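Local coordinates for reticulocyte binding protein (Streptococcus agalactiae COH1, PDB 3FAW) that probably hydrolyses alpha-1,6-glucosidic bonds in pullulan and related alpha-glucans as a cell-wall-anchored pullulanase of group B Streptococcus, at residues G514-D519 with T614-S619; Q568-A571 with T577-D580; W344-Q349 with G453-M458; G309-Q314 with L700-D705. All coordinates share one frame; numbering follows the deposited sequence. Where two conformers were deposited one is given.

Contact 1 (G514-D519 with T614-S619); sequences GVFSDD and TAFIHS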
loop_
_atom_site.group_PDB
_atom_site.type_symbol
_atom_site.label_atom_id
_atom_site.label_comp_id
_atom_site.label_asym_id
_atom_site.label_seq_id
_atom_site.Cartn_x
_atom_site.Cartn_y
_atom_site.Cartn_z
ATOM N N GLY A 514 -6.510 -10.155 -1.771
ATOM C CA GLY A 514 -7.722 -9.610 -1.136
ATOM C C GLY A 514 -7.756 -8.087 -1.159
ATOM O O GLY A 514 -6.713 -7.441 -1.179
ATOM N N VAL A 515 -8.954 -7.507 -1.162
ATOM C CA VAL A 515 -9.097 -6.049 -1.208
ATOM C C VAL A 515 -9.849 -5.500 0.003
ATOM O O VAL A 515 -10.712 -6.171 0.579
ATOM C CB VAL A 515 -9.821 -5.572 -2.490
ATOM C CG1 VAL A 515 -9.024 -5.971 -3.736
ATOM C CG2 VAL A 515 -11.247 -6.111 -2.537
ATOM N N PHE A 516 -9.518 -4.264 0.370
ATOM C CA PHE A 516 -10.185 -3.574 1.472
ATOM C C PHE A 516 -11.672 -3.399 1.201
ATOM O O PHE A 516 -12.067 -3.033 0.097
ATOM C CB PHE A 516 -9.530 -2.213 1.737
ATOM C CG PHE A 516 -8.222 -2.316 2.460
ATOM C CD1 PHE A 516 -8.188 -2.363 3.847
ATOM C CD2 PHE A 516 -7.027 -2.403 1.756
ATOM C CE1 PHE A 516 -6.983 -2.471 4.524
ATOM C CE2 PHE A 516 -5.817 -2.517 2.424
ATOM C CZ PHE A 516 -5.795 -2.552 3.810
ATOM N N SER A 517 -12.483 -3.672 2.219
ATOM C CA SER A 517 -13.925 -3.512 2.126
ATOM C C SER A 517 -14.369 -2.144 2.645
ATOM O O SER A 517 -14.603 -1.961 3.841
ATOM C CB SER A 517 -14.643 -4.625 2.889
ATOM O OG SER A 517 -16.049 -4.502 2.756
ATOM N N ASP A 518 -14.493 -1.186 1.730
ATOM C CA ASP A 518 -15.014 0.139 2.080
ATOM C C ASP A 518 -16.493 0.104 2.501
ATOM O O ASP A 518 -16.953 0.988 3.225
ATOM C CB ASP A 518 -14.777 1.166 0.954
ATOM C CG ASP A 518 -15.255 0.695 -0.416
ATOM O OD1 ASP A 518 -15.382 -0.524 -0.653
ATOM O OD2 ASP A 518 -15.479 1.565 -1.281
ATOM N N ASP A 519 -17.219 -0.926 2.067
ATOM C CA ASP A 519 -18.634 -1.093 2.407
ATOM C C ASP A 519 -18.860 -1.335 3.904
ATOM O O ASP A 519 -19.731 -0.708 4.508
ATOM C CB ASP A 519 -19.243 -2.245 1.602
ATOM C CG ASP A 519 -20.755 -2.152 1.490
ATOM O OD1 ASP A 519 -21.270 -1.034 1.302
ATOM O OD2 ASP A 519 -21.427 -3.203 1.561
ATOM N N THR A 614 -10.483 -11.568 6.092
ATOM C CA THR A 614 -9.217 -11.150 6.705
ATOM C C THR A 614 -9.437 -9.913 7.582
ATOM O O THR A 614 -9.961 -8.899 7.113
ATOM C CB THR A 614 -8.149 -10.848 5.631
ATOM O OG1 THR A 614 -7.834 -12.050 4.916
ATOM C CG2 THR A 614 -6.866 -10.294 6.261
ATOM N N ALA A 615 -9.034 -10.005 8.850
ATOM C CA ALA A 615 -9.218 -8.917 9.809
ATOM C C ALA A 615 -8.038 -7.950 9.758
ATOM O O ALA A 615 -6.883 -8.371 9.767
ATOM C CB ALA A 615 -9.394 -9.472 11.219
ATOM N N PHE A 616 -8.348 -6.657 9.708
ATOM C CA PHE A 616 -7.344 -5.593 9.613
ATOM C C PHE A 616 -7.538 -4.590 10.753
ATOM O O PHE A 616 -8.648 -4.114 10.975
ATOM C CB PHE A 616 -7.488 -4.884 8.264
ATOM C CG PHE A 616 -6.454 -3.821 8.004
ATOM C CD1 PHE A 616 -5.254 -4.139 7.381
ATOM C CD2 PHE A 616 -6.697 -2.495 8.346
ATOM C CE1 PHE A 616 -4.310 -3.161 7.119
ATOM C CE2 PHE A 616 -5.753 -1.514 8.095
ATOM C CZ PHE A 616 -4.560 -1.847 7.475
ATOM N N ILE A 617 -6.452 -4.276 11.460
ATOM C CA ILE A 617 -6.472 -3.322 12.565
ATOM C C ILE A 617 -5.431 -2.227 12.331
ATOM O O ILE A 617 -4.269 -2.517 12.051
ATOM C CB ILE A 617 -6.177 -4.024 13.919
ATOM C CG1 ILE A 617 -7.247 -5.079 14.235
ATOM C CG2 ILE A 617 -6.082 -3.009 15.054
ATOM C CD1 ILE A 617 -8.642 -4.517 14.477
ATOM N N HIS A 618 -5.855 -0.969 12.434
ATOM C CA HIS A 618 -4.935 0.169 12.361
ATOM C C HIS A 618 -4.178 0.310 13.679
ATOM O O HIS A 618 -4.773 0.202 14.746
ATOM C CB HIS A 618 -5.714 1.456 12.062
ATOM C CG HIS A 618 -4.872 2.699 12.067
ATOM N ND1 HIS A 618 -4.999 3.858 12.752
ATOM C CD2 HIS A 618 -3.752 2.845 11.278
ATOM C CE1 HIS A 618 -3.961 4.673 12.374
ATOM N NE2 HIS A 618 -3.221 4.036 11.486
ATOM N N SER A 619 -2.871 0.557 13.615
ATOM C CA SER A 619 -2.094 0.758 14.837
ATOM C C SER A 619 -2.699 1.896 15.647
ATOM O O SER A 619 -2.859 3.008 15.141
ATOM C CB SER A 619 -0.627 1.055 14.528
ATOM O OG SER A 619 0.116 1.278 15.710
#

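Contact 2 (Q568-A571 with T577-D580); sequences QYIA and TLHD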
loop_
_atom_site.group_PDB
_atom_site.type_symbol
_atom_site.label_atom_id
_atom_site.label_comp_id
_atom_site.label_asym_id
_atom_site.label_seq_id
_atom_site.Cartn_x
_atom_site.Cartn_y
_atom_site.Cartn_z
ATOM N N GLN A 568 -11.473 -6.910 5.968
ATOM C CA GLN A 568 -12.433 -6.198 6.824
ATOM C C GLN A 568 -11.721 -5.149 7.672
ATOM O O GLN A 568 -10.790 -5.469 8.417
ATOM C CB GLN A 568 -13.157 -7.172 7.761
ATOM C CG GLN A 568 -13.834 -8.369 7.083
ATOM C CD GLN A 568 -15.170 -8.028 6.435
ATOM O OE1 GLN A 568 -15.397 -6.901 6.001
ATOM N NE2 GLN A 568 -16.054 -9.015 6.356
ATOM N N TYR A 569 -12.161 -3.897 7.561
ATOM C CA TYR A 569 -11.572 -2.813 8.341
ATOM C C TYR A 569 -12.542 -1.663 8.581
ATOM O O TYR A 569 -13.527 -1.490 7.848
ATOM C CB TYR A 569 -10.295 -2.295 7.671
ATOM C CG TYR A 569 -10.471 -1.262 6.567
ATOM C CD1 TYR A 569 -11.382 -1.450 5.527
ATOM C CD2 TYR A 569 -9.681 -0.118 6.541
ATOM C CE1 TYR A 569 -11.514 -0.505 4.504
ATOM C CE2 TYR A 569 -9.801 0.821 5.531
ATOM C CZ TYR A 569 -10.714 0.625 4.512
ATOM O OH TYR A 569 -10.821 1.570 3.511
ATOM N N ILE A 570 -12.253 -0.891 9.622
ATOM C CA ILE A 570 -12.975 0.355 9.896
ATOM C C ILE A 570 -12.042 1.564 10.074
ATOM O O ILE A 570 -12.510 2.699 10.157
ATOM C CB ILE A 570 -13.929 0.215 11.107
ATOM C CG1 ILE A 570 -13.197 -0.344 12.338
ATOM C CG2 ILE A 570 -15.119 -0.659 10.729
ATOM C CD1 ILE A 570 -14.054 -0.416 13.591
ATOM N N ALA A 571 -10.731 1.330 10.108
ATOM C CA ALA A 571 -9.755 2.425 10.163
ATOM C C ALA A 571 -8.409 2.013 9.575
ATOM O O ALA A 571 -8.112 0.827 9.427
ATOM C CB ALA A 571 -9.577 2.899 11.583
ATOM N N THR A 577 -8.928 8.805 12.553
ATOM C CA THR A 577 -8.819 7.599 13.378
ATOM C C THR A 577 -10.219 7.169 13.828
ATOM O O THR A 577 -11.158 7.970 13.807
ATOM C CB THR A 577 -7.943 7.796 14.641
ATOM O OG1 THR A 577 -8.603 8.667 15.569
ATOM C CG2 THR A 577 -6.558 8.355 14.291
ATOM N N LEU A 578 -10.344 5.910 14.237
ATOM C CA LEU A 578 -11.621 5.372 14.703
ATOM C C LEU A 578 -12.204 6.184 15.865
ATOM O O LEU A 578 -13.404 6.450 15.900
ATOM C CB LEU A 578 -11.461 3.903 15.124
ATOM C CG LEU A 578 -12.740 3.172 15.538
ATOM C CD1 LEU A 578 -13.828 3.332 14.480
ATOM C CD2 LEU A 578 -12.434 1.704 15.816
ATOM N N HIS A 579 -11.352 6.569 16.810
ATOM C CA HIS A 579 -11.764 7.410 17.938
ATOM C C HIS A 579 -12.304 8.764 17.465
ATOM O O HIS A 579 -13.400 9.185 17.856
ATOM C CB HIS A 579 -10.574 7.630 18.878
ATOM C CG HIS A 579 -10.851 8.592 19.991
ATOM N ND1 HIS A 579 -10.660 9.950 19.863
ATOM C CD2 HIS A 579 -11.300 8.392 21.253
ATOM C CE1 HIS A 579 -10.987 10.546 20.997
ATOM N NE2 HIS A 579 -11.377 9.623 21.856
ATOM N N ASP A 580 -11.526 9.431 16.617
ATOM C CA ASP A 580 -11.838 10.787 16.171
ATOM C C ASP A 580 -13.082 10.856 15.283
ATOM O O ASP A 580 -13.850 11.816 15.365
ATOM C CB ASP A 580 -10.638 11.404 15.441
ATOM C CG ASP A 580 -9.440 11.648 16.360
ATOM O OD1 ASP A 580 -9.566 11.564 17.598
ATOM O OD2 ASP A 580 -8.356 11.942 15.829
#

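Contact 3 (W344-Q349 with G453-M458); sequences WGYDPQ and GFRFDM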
loop_
_atom_site.group_PDB
_atom_site.type_symbol
_atom_site.label_atom_id
_atom_site.label_comp_id
_atom_site.label_asym_id
_atom_site.label_seq_id
_atom_site.Cartn_x
_atom_site.Cartn_y
_atom_site.Cartn_z
ATOM N N TRP A 344 4.777 9.684 5.322
ATOM C CA TRP A 344 4.260 8.308 5.306
ATOM C C TRP A 344 5.101 7.436 4.383
ATOM O O TRP A 344 5.381 6.282 4.703
ATOM C CB TRP A 344 2.796 8.236 4.845
ATOM C CG TRP A 344 1.765 8.556 5.884
ATOM C CD1 TRP A 344 1.914 8.513 7.243
ATOM C CD2 TRP A 344 0.399 8.926 5.643
ATOM N NE1 TRP A 344 0.738 8.862 7.858
ATOM C CE2 TRP A 344 -0.208 9.122 6.901
ATOM C CE3 TRP A 344 -0.364 9.130 4.485
ATOM C CZ2 TRP A 344 -1.545 9.503 7.037
ATOM C CZ3 TRP A 344 -1.694 9.516 4.620
ATOM C CH2 TRP A 344 -2.269 9.699 5.889
ATOM N N GLY A 345 5.473 7.995 3.231
ATOM C CA GLY A 345 6.337 7.317 2.268
ATOM C C GLY A 345 5.729 7.040 0.902
ATOM O O GLY A 345 6.281 6.249 0.136
ATOM N N TYR A 346 4.627 7.715 0.571
ATOM C CA TYR A 346 3.945 7.502 -0.710
ATOM C C TYR A 346 4.450 8.466 -1.790
ATOM O O TYR A 346 3.674 8.962 -2.606
ATOM C CB TYR A 346 2.422 7.588 -0.525
ATOM C CG TYR A 346 1.911 6.533 0.427
ATOM C CD1 TYR A 346 1.817 5.202 0.031
ATOM C CD2 TYR A 346 1.562 6.853 1.736
ATOM C CE1 TYR A 346 1.371 4.224 0.905
ATOM C CE2 TYR A 346 1.116 5.880 2.619
ATOM C CZ TYR A 346 1.022 4.571 2.196
ATOM O OH TYR A 346 0.586 3.609 3.071
ATOM N N ASP A 347 5.767 8.695 -1.790
ATOM C CA ASP A 347 6.465 9.460 -2.826
ATOM C C ASP A 347 7.665 8.636 -3.317
ATOM O O ASP A 347 8.817 8.986 -3.047
ATOM C CB ASP A 347 6.943 10.799 -2.256
ATOM C CG ASP A 347 5.825 11.590 -1.600
ATOM O OD1 ASP A 347 4.783 11.801 -2.251
ATOM O OD2 ASP A 347 5.992 12.002 -0.434
ATOM N N PRO A 348 7.398 7.529 -4.032
ATOM C CA PRO A 348 8.436 6.538 -4.333
ATOM C C PRO A 348 9.628 7.027 -5.164
ATOM O O PRO A 348 9.454 7.635 -6.230
ATOM C CB PRO A 348 7.661 5.457 -5.091
ATOM C CG PRO A 348 6.272 5.617 -4.612
ATOM C CD PRO A 348 6.102 7.090 -4.579
ATOM N N GLN A 349 10.825 6.745 -4.655
ATOM C CA GLN A 349 12.066 6.977 -5.381
ATOM C C GLN A 349 12.676 5.662 -5.892
ATOM O O GLN A 349 13.163 5.598 -7.026
ATOM C CB GLN A 349 13.058 7.719 -4.487
ATOM C CG GLN A 349 14.380 8.015 -5.159
ATOM C CD GLN A 349 15.223 8.991 -4.380
ATOM O OE1 GLN A 349 15.781 9.959 -5.079
ATOM N NE2 GLN A 349 15.375 8.876 -3.163
ATOM N N GLY A 453 4.209 -11.110 3.239
ATOM C CA GLY A 453 3.091 -10.575 2.481
ATOM C C GLY A 453 3.336 -9.166 1.995
ATOM O O GLY A 453 4.319 -8.536 2.379
ATOM N N PHE A 454 2.434 -8.675 1.148
ATOM C CA PHE A 454 2.532 -7.332 0.578
ATOM C C PHE A 454 1.169 -6.649 0.539
ATOM O O PHE A 454 0.145 -7.308 0.306
ATOM C CB PHE A 454 3.105 -7.396 -0.848
ATOM C CG PHE A 454 4.525 -7.877 -0.907
ATOM C CD1 PHE A 454 5.583 -6.985 -0.759
ATOM C CD2 PHE A 454 4.806 -9.222 -1.103
ATOM C CE1 PHE A 454 6.895 -7.430 -0.809
ATOM C CE2 PHE A 454 6.109 -9.673 -1.149
ATOM C CZ PHE A 454 7.158 -8.778 -1.000
ATOM N N ARG A 455 1.164 -5.335 0.766
ATOM C CA ARG A 455 -0.031 -4.502 0.582
ATOM C C ARG A 455 0.198 -3.515 -0.555
ATOM O O ARG A 455 1.132 -2.726 -0.504
ATOM C CB ARG A 455 -0.393 -3.714 1.850
ATOM C CG ARG A 455 -1.814 -3.138 1.793
ATOM C CD ARG A 455 -1.977 -1.711 2.291
ATOM N NE ARG A 455 -1.345 -0.710 1.442
ATOM C CZ ARG A 455 -1.754 0.555 1.299
ATOM N NH1 ARG A 455 -2.827 1.029 1.917
ATOM N NH2 ARG A 455 -1.079 1.361 0.501
ATOM N N PHE A 456 -0.668 -3.547 -1.564
ATOM C CA PHE A 456 -0.527 -2.673 -2.726
ATOM C C PHE A 456 -1.339 -1.380 -2.587
ATOM O O PHE A 456 -2.549 -1.409 -2.388
ATOM C CB PHE A 456 -0.944 -3.397 -4.006
ATOM C CG PHE A 456 0.014 -4.476 -4.439
ATOM C CD1 PHE A 456 1.152 -4.157 -5.168
ATOM C CD2 PHE A 456 -0.233 -5.812 -4.139
ATOM C CE1 PHE A 456 2.035 -5.152 -5.577
ATOM C CE2 PHE A 456 0.642 -6.809 -4.544
ATOM C CZ PHE A 456 1.776 -6.482 -5.263
ATOM N N ASP A 457 -0.643 -0.252 -2.694
ATOM C CA ASP A 457 -1.269 1.057 -2.703
ATOM C C ASP A 457 -1.934 1.266 -4.063
ATOM O O ASP A 457 -1.332 0.986 -5.106
ATOM C CB ASP A 457 -0.218 2.143 -2.453
ATOM C CG ASP A 457 -0.832 3.494 -2.141
ATOM O OD1 ASP A 457 -1.463 3.653 -1.072
ATOM O OD2 ASP A 457 -0.673 4.406 -2.969
ATOM N N MET A 458 -3.177 1.742 -4.040
ATOM C CA MET A 458 -3.953 1.985 -5.255
ATOM C C MET A 458 -3.761 0.860 -6.275
ATOM O O MET A 458 -3.407 1.094 -7.437
ATOM C CB MET A 458 -3.583 3.345 -5.845
ATOM C CG MET A 458 -3.852 4.496 -4.884
ATOM S SD MET A 458 -3.748 6.123 -5.644
ATOM C CE MET A 458 -5.156 6.082 -6.749
#

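Contact 4 (G309-Q314 with L700-D705); sequences GVTHIQ and LRRSTD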
loop_
_atom_site.group_PDB
_atom_site.type_symbol
_atom_site.label_atom_id
_atom_site.label_comp_id
_atom_site.label_asym_id
_atom_site.label_seq_id
_atom_site.Cartn_x
_atom_site.Cartn_y
_atom_site.Cartn_z
ATOM N N GLY A 309 -1.632 -9.950 19.997
ATOM C CA GLY A 309 -2.082 -11.194 19.366
ATOM C C GLY A 309 -2.207 -11.176 17.850
ATOM O O GLY A 309 -2.667 -12.150 17.258
ATOM N N VAL A 310 -1.812 -10.074 17.220
ATOM C CA VAL A 310 -1.860 -9.962 15.763
ATOM C C VAL A 310 -0.910 -10.981 15.134
ATOM O O VAL A 310 0.084 -11.376 15.751
ATOM C CB VAL A 310 -1.491 -8.535 15.285
ATOM C CG1 VAL A 310 -2.504 -7.524 15.807
ATOM C CG2 VAL A 310 -0.069 -8.162 15.720
ATOM N N THR A 311 -1.229 -11.417 13.920
ATOM C CA THR A 311 -0.404 -12.407 13.217
ATOM C C THR A 311 0.638 -11.733 12.323
ATOM O O THR A 311 1.775 -12.204 12.228
ATOM C CB THR A 311 -1.264 -13.352 12.349
ATOM O OG1 THR A 311 -1.895 -12.613 11.291
ATOM C CG2 THR A 311 -2.324 -14.044 13.197
ATOM N N HIS A 312 0.235 -10.633 11.681
ATOM C CA HIS A 312 1.075 -9.909 10.724
ATOM C C HIS A 312 1.217 -8.424 11.074
ATOM O O HIS A 312 0.232 -7.744 11.378
ATOM C CB HIS A 312 0.486 -10.021 9.315
ATOM C CG HIS A 312 0.573 -11.394 8.727
ATOM N ND1 HIS A 312 -0.278 -12.414 9.090
ATOM C CD2 HIS A 312 1.399 -11.910 7.784
ATOM C CE1 HIS A 312 0.024 -13.503 8.403
ATOM N NE2 HIS A 312 1.039 -13.222 7.604
ATOM N N ILE A 313 2.449 -7.927 11.020
ATOM C CA ILE A 313 2.717 -6.499 11.169
ATOM C C ILE A 313 2.934 -5.895 9.778
ATOM O O ILE A 313 3.861 -6.282 9.059
ATOM C CB ILE A 313 3.942 -6.251 12.063
ATOM C CG1 ILE A 313 3.728 -6.887 13.441
ATOM C CG2 ILE A 313 4.215 -4.761 12.202
ATOM C CD1 ILE A 313 4.972 -6.893 14.323
ATOM N N GLN A 314 2.049 -4.980 9.395
ATOM C CA GLN A 314 2.158 -4.265 8.128
ATOM C C GLN A 314 2.883 -2.938 8.319
ATOM O O GLN A 314 2.461 -2.103 9.126
ATOM C CB GLN A 314 0.771 -4.020 7.543
ATOM C CG GLN A 314 0.776 -3.337 6.180
ATOM C CD GLN A 314 -0.601 -3.306 5.553
ATOM O OE1 GLN A 314 -1.241 -4.351 5.371
ATOM N NE2 GLN A 314 -1.073 -2.104 5.222
ATOM N N LEU A 700 -10.061 -14.554 21.097
ATOM C CA LEU A 700 -11.308 -15.207 20.695
ATOM C C LEU A 700 -11.277 -15.596 19.215
ATOM O O LEU A 700 -11.517 -16.753 18.864
ATOM C CB LEU A 700 -12.507 -14.295 20.976
ATOM C CG LEU A 700 -13.885 -14.773 20.505
ATOM C CD1 LEU A 700 -14.197 -16.174 21.026
ATOM C CD2 LEU A 700 -14.964 -13.782 20.923
ATOM N N ARG A 701 -10.965 -14.631 18.356
ATOM C CA ARG A 701 -10.939 -14.862 16.906
ATOM C C ARG A 701 -10.028 -16.026 16.510
ATOM O O ARG A 701 -10.417 -16.869 15.711
ATOM C CB ARG A 701 -10.507 -13.595 16.160
ATOM C CG ARG A 701 -10.460 -13.769 14.652
ATOM C CD ARG A 701 -10.263 -12.453 13.915
ATOM N NE ARG A 701 -10.379 -12.641 12.470
ATOM C CZ ARG A 701 -11.527 -12.828 11.816
ATOM N NH1 ARG A 701 -12.688 -12.834 12.461
ATOM N NH2 ARG A 701 -11.515 -12.999 10.503
ATOM N N ARG A 702 -8.826 -16.067 17.081
ATOM C CA ARG A 702 -7.838 -17.097 16.747
ATOM C C ARG A 702 -8.113 -18.441 17.430
ATOM O O ARG A 702 -7.550 -19.470 17.040
ATOM C CB ARG A 702 -6.429 -16.603 17.088
ATOM C CG ARG A 702 -6.021 -15.349 16.308
ATOM C CD ARG A 702 -4.542 -15.010 16.476
ATOM N NE ARG A 702 -3.675 -16.033 15.889
ATOM C CZ ARG A 702 -2.355 -16.099 16.053
ATOM N NH1 ARG A 702 -1.711 -15.195 16.785
ATOM N NH2 ARG A 702 -1.667 -17.082 15.480
ATOM N N SER A 703 -8.982 -18.434 18.439
ATOM C CA SER A 703 -9.296 -19.644 19.197
ATOM C C SER A 703 -10.233 -20.604 18.458
ATOM O O SER A 703 -10.338 -21.767 18.841
ATOM C CB SER A 703 -9.912 -19.278 20.553
ATOM O OG SER A 703 -11.243 -18.807 20.410
ATOM N N THR A 704 -10.916 -20.126 17.419
ATOM C CA THR A 704 -11.938 -20.933 16.742
ATOM C C THR A 704 -12.146 -20.517 15.284
ATOM O O THR A 704 -12.248 -19.326 14.975
ATOM C CB THR A 704 -13.296 -20.839 17.488
ATOM O OG1 THR A 704 -14.316 -21.503 16.733
ATOM C CG2 THR A 704 -13.701 -19.386 17.699
ATOM N N ASP A 705 -12.243 -21.509 14.397
ATOM C CA ASP A 705 -12.506 -21.252 12.976
ATOM C C ASP A 705 -13.960 -20.852 12.675
ATOM O O ASP A 705 -14.316 -20.643 11.509
ATOM C CB ASP A 705 -12.060 -22.436 12.099
ATOM C CG ASP A 705 -12.834 -23.720 12.374
ATOM O OD1 ASP A 705 -14.058 -23.666 12.616
ATOM O OD2 ASP A 705 -12.206 -24.799 12.318
#

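Contact 1 (G514-D519 with T614-S619)
The ring of Phe-516 drives its edge into one face of the Phe-616 ring, and the two side chains make this contact alone. Following Phe-516 outward, CB leaves the strand with CG beside the backbone N and anti to the carbonyl carbon (chi1 -76°), which swings the ring across toward residues 614-619. CB and CG stay back from the other segment, and the far edge of the ring does the touching. CE1 of Phe-516 stands over the centre of the Phe-616 ring, 3.5 Å above its plane, and lies 3.7 Å from CD1 of Phe-616. At the tip, CZ of Phe-516 comes within 3.7 Å of CE1 of Phe-616. The planes are turned 84° to each other with centroids 4.8 Å apart, a T-shaped stack in which ring hydrogens face the pi cloud. In Phe-616 the anti CG (chi1 -176°) and a perpendicular chi2 together turn the face toward Phe-516. Flat, apolar phenylalanines suit this buried site. Val-567 touches both rings, and Tyr-569 adds a second edge-to-face partner for Phe-516. Strand 566-568 runs between the two strands, so the pair reaches past a neighbour, as inward-pointing side chains do in the interior of a TIM barrel.

Contact 2 (Q568-A571 with T577-D580)
No ring enters the place where Ile-570 and Ala-571 meet Leu-578; the flat group beside it is the imidazole of His-579, on the same helical turn. At its edge ND1 donates to OD1 of Asp-580, 3.0 Å away and close to the ring plane, and the oxygen receives this bond on its anti side. The His-579 ring also meets that of His-598. Asp-580 is held further by Thr-626 and by the backbone of Lys-627, so its buried carboxylate is well supplied with donors. Leu-578 opens helix 578-586, which the chain enters from the loop following the seventh strand of the TIM barrel. Thr-577 is its N-cap: OG1 accepts from N of Asp-580 at 3.2 Å. The side chains that meet across the contact are all apolar. Ile-570 carries CG1 between its backbone N and carbonyl carbon, the crowded position (chi1 52°), and CD1 of Ile-570 reaches CD2 of Leu-578 at 3.5 Å, tighter than usual for two methyls. CD1 of Ile-570 is also 3.9 Å from CD1 of Leu-578. The small CB of Ala-571 lets the helix start close by, 4.1 Å from CB of Leu-578. Gln-621 packs on all three residues.

Contact 3 (W344-Q349 with G453-M458)
CE1 of Tyr-346 comes obliquely upon the paired ends of Arg-455 and Asp-457, 3.5 Å from OD1 of Asp-457 and 3.8 Å from NH2 of Arg-455. With CG turned opposite its own carbonyl carbon, Tyr-346 carries the ring from its loop toward the end of strand 453-456. Ring and carboxylate planes differ by only 28°. Arg-455 is the bent side chain: chi2 at -137°, away from a staggered value, and a further turn at chi3 fold the chain so that NH2 comes back to OD1 of Asp-457, 2.8 Å away, in a salt bridge with an N-H...O angle of 138°. That oxygen uses its anti lone pair. Over one face of the same guanidinium sits the Tyr-346 hydroxyl, with OH 3.8 Å from NH2 of Arg-455. OD2 of Asp-457 is held by Asn-393. The sequence of 453-458 matches the conserved region of alpha-amylase-family barrels whose aspartate is the nucleophile in characterised relatives, and Glu-486 lies close to Asp-457. Arg-455 grips both Asp-457 and Asp-389 and so probably fixes the orientation of the Asp-457 carboxylate, while the Tyr-346 hydroxyl bonds to Asp-389, linking loop 344-349 to the same network.

Contact 4 (G309-Q314 with L700-D705)
Arg-702 reaches from helix 685-703 to the turn at Gly-309, where NH1 donates to the carbonyl O of Gly-309 at 3.2 Å with an N-H...O angle of 146°. The donor lies above the carbonyl plane, 40° out of it, so the bond is not aimed along a lone pair. Over one face of the guanidinium stands the CG2 methyl of Thr-311, 3.5 Å from CZ of Arg-702 and 3.6 Å from its NE. The arginine chain runs straight at chi2 and bends at chi3, which turns the flat group beneath that methyl. NH2 adds a weak bond to O of Ala-260.

Behind this first shell, threonine serves with both branches. CG2 covers the guanidinium, while OG1 pairs with ND1 of His-312 at 2.7 Å and accepts from the backbone N of Val-269 on the first barrel strand, which fixes the rotation that presents the methyl. Gly-309 follows helix 302-308, leaving it with positive phi (109°), a conformation glycine takes easily. On the other side, the last turn of helix 685-703 closes on O of Leu-700, which accepts both N of Ser-703 (3.1 Å) and OG of Ser-703 (2.6 Å). Arg-701 next door binds carbonyls of Leu-609 and Ser-611.

The bond joins a cation to a neutral carbonyl just past the carbonyl end of helix 302-308, which would probably favour positive charge, although the calcium ion bound near Gly-309 may partly offset that pull.

Contacts 1, 3 and 4 reach the eight-stranded parallel barrel, and contact 2 runs from the end of its seventh strand to the start of helix 578-586. Along the chain contact 4 opens first and closes last, spanning the other three; contact 3 closes before contact 1 opens, and contact 2 falls between the two halves of contact 1. Contacts 1 and 2 are closest, centres 10 Å apart, joined by backbone pairing of Gln-568 with Thr-614 and Phe-616; contacts 3 and 4 are farthest, at 24 Å. Phe-516 packs on Arg-455, and Phe-616 on Gln-314, so barrel interior and probable active-site cluster are in direct contact, while contact 4 ties on the helix leading to the C-terminal domain.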